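Local coordinates for protein discoidin-2 (Dictyostelium discoideum, PDB 2VMC) that binds galactose and N-acetylgalactosamine as a trimeric, calcium-containing lectin and may take part in spore coat formation, at residues G215-E220 / G239-Y244. Residues are numbered along the deposited sequence; the frame is centred on the assembly and turned at random.
Sequences GQMRWE and GNNAVY. With A2G (2-acetamido-2-deoxy-alpha-D-galactopyranose), chain E; A2G (2-acetamido-2-deoxy-alpha-D-galactopyranose), chain B.
Arg218 and Asn241 face each other where the start of strand 216-224 passes residues 239-241, just ahead of a strand that runs on to 254, their CA atoms 6.5 Å apart. The two strands belong to different sheets of the lectin-like domain. No backbone-to-backbone pairing joins the segments; the Asn241 side chain links them with both ends of its amide. Its ND2 donates to Gln216 O at 2.8 Å, with the acceptor close to the amide plane, and gives a second hydrogen bond to His211 O of the same chain. Its OD1 accepts from Arg218 NH1 at 2.9 Å, with an N-H...O angle of 149°. The guanidinium and amide planes stand 83° apart. Arg218 CG lies anti to the carbonyl carbon (chi1 -53°), and from there the chain runs extended to NE, carrying the guanidinium past OD1 to the sugar. Gly239 CA lies over one face of the guanidinium, 3.7 Å from NH1. Gln216 CG lies off-centre over the opposite face.

The far side of Arg218 meets the N-acetylgalactosamine of chain E. NE donates to its O4 at 2.8 Å. NH2 reaches its ring O5 at 3.3 Å, near the guanidinium plane. Trp238 lies beside Arg218 and binds the same sugar. The Gln216 amide packs against the sugar C6 and is hydrogen-bonded to His211 and Asp209 of the second subunit. C4 of the N-acetylgalactosamine of chain B sits over the centre of the Tyr244 ring. Arg218 and Trp238 of the third subunit hydrogen-bond this sugar, so Tyr244 completes a neighbour's site across the interface.

Asp213 forms a salt bridge with Arg218 NH1, so this nitrogen has two partners. Together, Asn241 and Asp213 probably fix the rotation of the guanidinium, keeping NE and NH2 directed at galactose-type ligands.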
loop_
_atom_site.group_PDB
_atom_site.type_symbol
_atom_site.label_atom_id
_atom_site.label_comp_id
_atom_site.label_asym_id
_atom_site.label_seq_id
_atom_site.Cartn_x
_atom_site.Cartn_y
_atom_site.Cartn_z
ATOM N N GLY A 215 22.940 11.241 45.246
ATOM C CA GLY A 215 22.841 12.181 44.100
ATOM C C GLY A 215 22.867 11.578 42.693
ATOM O O GLY A 215 22.555 12.283 41.740
ATOM N N GLN A 216 23.265 10.304 42.556
ATOM C CA GLN A 216 23.327 9.624 41.236
ATOM C C GLN A 216 21.984 8.956 40.919
ATOM O O GLN A 216 21.478 8.143 41.719
ATOM C CB GLN A 216 24.463 8.567 41.178
ATOM C CG GLN A 216 24.818 8.110 39.722
ATOM C CD GLN A 216 25.620 9.186 38.968
ATOM O OE1 GLN A 216 26.147 10.119 39.590
ATOM N NE2 GLN A 216 25.733 9.046 37.641
ATOM N N MET A 217 21.414 9.312 39.768
ATOM C CA MET A 217 20.228 8.630 39.210
ATOM C C MET A 217 20.673 7.539 38.247
ATOM O O MET A 217 21.543 7.777 37.404
ATOM C CB MET A 217 19.300 9.628 38.496
ATOM C CG MET A 217 18.023 9.002 37.845
ATOM S SD MET A 217 16.966 8.217 39.095
ATOM C CE MET A 217 16.091 9.663 39.740
ATOM N N ARG A 218 20.117 6.334 38.426
ATOM C CA ARG A 218 20.394 5.178 37.565
ATOM C C ARG A 218 19.102 4.404 37.243
ATOM O O ARG A 218 18.472 3.831 38.147
ATOM C CB ARG A 218 21.425 4.220 38.216
ATOM C CG ARG A 218 22.753 4.858 38.680
ATOM C CD ARG A 218 23.638 3.794 39.386
ATOM N NE ARG A 218 24.909 4.354 39.850
ATOM C CZ ARG A 218 25.124 4.772 41.099
ATOM N NH1 ARG A 218 24.161 4.670 42.010
ATOM N NH2 ARG A 218 26.321 5.251 41.440
ATOM N N TRP A 219 18.711 4.389 35.960
ATOM C CA TRP A 219 17.622 3.524 35.496
ATOM C C TRP A 219 17.797 3.211 34.003
ATOM O O TRP A 219 18.389 3.980 33.250
ATOM C CB TRP A 219 16.194 4.085 35.794
ATOM C CG TRP A 219 15.852 5.454 35.166
ATOM C CD1 TRP A 219 15.876 6.668 35.799
ATOM C CD2 TRP A 219 15.418 5.722 33.809
ATOM N NE1 TRP A 219 15.493 7.672 34.929
ATOM C CE2 TRP A 219 15.205 7.121 33.705
ATOM C CE3 TRP A 219 15.190 4.914 32.676
ATOM C CZ2 TRP A 219 14.780 7.741 32.506
ATOM C CZ3 TRP A 219 14.768 5.520 31.484
ATOM C CH2 TRP A 219 14.557 6.929 31.411
ATOM N N GLU A 220 17.283 2.061 33.597
ATOM C CA GLU A 220 17.318 1.668 32.196
ATOM C C GLU A 220 16.153 0.730 31.903
ATOM O O GLU A 220 15.697 -0.020 32.776
ATOM C CB GLU A 220 18.658 0.982 31.854
ATOM C CG GLU A 220 18.834 0.644 30.377
ATOM C CD GLU A 220 20.243 0.230 29.985
ATOM O OE1 GLU A 220 21.121 0.094 30.872
ATOM O OE2 GLU A 220 20.473 0.059 28.764
ATOM N N GLY A 239 23.992 0.256 41.275
ATOM C CA GLY A 239 24.357 0.970 42.504
ATOM C C GLY A 239 23.353 0.685 43.595
ATOM O O GLY A 239 22.840 -0.449 43.712
ATOM N N ASN A 240 23.046 1.696 44.412
ATOM C CA ASN A 240 22.071 1.517 45.478
ATOM C C ASN A 240 20.745 2.279 45.257
ATOM O O ASN A 240 20.018 2.559 46.214
ATOM C CB ASN A 240 22.691 1.887 46.845
ATOM C CG ASN A 240 23.835 0.940 47.241
ATOM O OD1 ASN A 240 23.815 -0.257 46.933
ATOM N ND2 ASN A 240 24.853 1.487 47.887
ATOM N N ASN A 241 20.419 2.587 44.002
ATOM C CA ASN A 241 19.168 3.294 43.715
ATOM C C ASN A 241 17.914 2.493 44.078
ATOM O O ASN A 241 17.841 1.291 43.802
ATOM C CB ASN A 241 19.089 3.675 42.233
ATOM C CG ASN A 241 20.108 4.740 41.852
ATOM O OD1 ASN A 241 21.275 4.450 41.701
ATOM N ND2 ASN A 241 19.650 5.983 41.705
ATOM N N ALA A 242 16.945 3.178 44.678
ATOM C CA ALA A 242 15.608 2.625 44.950
ATOM C C ALA A 242 14.641 3.176 43.897
ATOM O O ALA A 242 14.280 4.389 43.921
ATOM C CB ALA A 242 15.139 3.024 46.372
ATOM N N VAL A 243 14.245 2.310 42.970
ATOM C CA VAL A 243 13.296 2.669 41.907
ATOM C C VAL A 243 11.883 2.237 42.320
ATOM O O VAL A 243 11.612 1.050 42.486
ATOM C CB VAL A 243 13.710 2.046 40.531
ATOM C CG1 VAL A 243 12.658 2.361 39.465
ATOM C CG2 VAL A 243 15.102 2.531 40.104
ATOM N N TYR A 244 11.004 3.225 42.510
ATOM C CA TYR A 244 9.621 3.012 42.959
ATOM C C TYR A 244 8.715 2.538 41.801
ATOM O O TYR A 244 8.008 1.514 41.921
ATOM C CB TYR A 244 9.082 4.303 43.615
ATOM C CG TYR A 244 7.815 4.117 44.409
ATOM C CD1 TYR A 244 7.862 3.947 45.804
ATOM C CD2 TYR A 244 6.572 4.131 43.782
ATOM C CE1 TYR A 244 6.699 3.801 46.538
ATOM C CE2 TYR A 244 5.390 3.986 44.508
ATOM C CZ TYR A 244 5.472 3.821 45.886
ATOM O OH TYR A 244 4.323 3.662 46.618
HETATM O O5 A2G E . 29.056 5.061 39.619
HETATM C C1 A2G E . 29.441 3.715 39.331
HETATM O O1 A2G E . 30.777 3.694 38.813
HETATM C C2 A2G E . 28.486 3.100 38.309
HETATM N N2 A2G E . 28.919 1.761 37.924
HETATM C C3 A2G E . 28.303 3.975 37.044
HETATM O O3 A2G E . 27.316 3.451 36.136
HETATM C C4 A2G E . 27.959 5.423 37.416
HETATM O O4 A2G E . 26.621 5.513 37.912
HETATM C C5 A2G E . 28.969 5.919 38.472
HETATM C C6 A2G E . 28.655 7.334 38.940
HETATM O O6 A2G E . 29.786 7.784 39.717
HETATM C C7 A2G E . 28.576 0.689 38.654
HETATM O O7 A2G E . 27.865 0.781 39.661
HETATM C C8 A2G E . 29.127 -0.619 38.149
HETATM O O5 A2G B . 6.786 8.510 48.177
HETATM C C1 A2G B . 5.358 8.588 48.218
HETATM O O1 A2G B . 4.829 7.429 48.876
HETATM C C2 A2G B . 4.794 8.675 46.802
HETATM N N2 A2G B . 3.335 8.654 46.815
HETATM C C3 A2G B . 5.326 7.563 45.865
HETATM O O3 A2G B . 4.884 7.715 44.503
HETATM C C4 A2G B . 6.857 7.481 45.914
HETATM O O4 A2G B . 7.445 8.598 45.244
HETATM C C5 A2G B . 7.305 7.428 47.390
HETATM C C6 A2G B . 8.822 7.408 47.524
HETATM O O6 A2G B . 9.121 7.105 48.903
HETATM C C7 A2G B . 2.631 9.781 46.996
HETATM O O7 A2G B . 3.177 10.882 47.133
HETATM C C8 A2G B . 1.136 9.592 47.019
#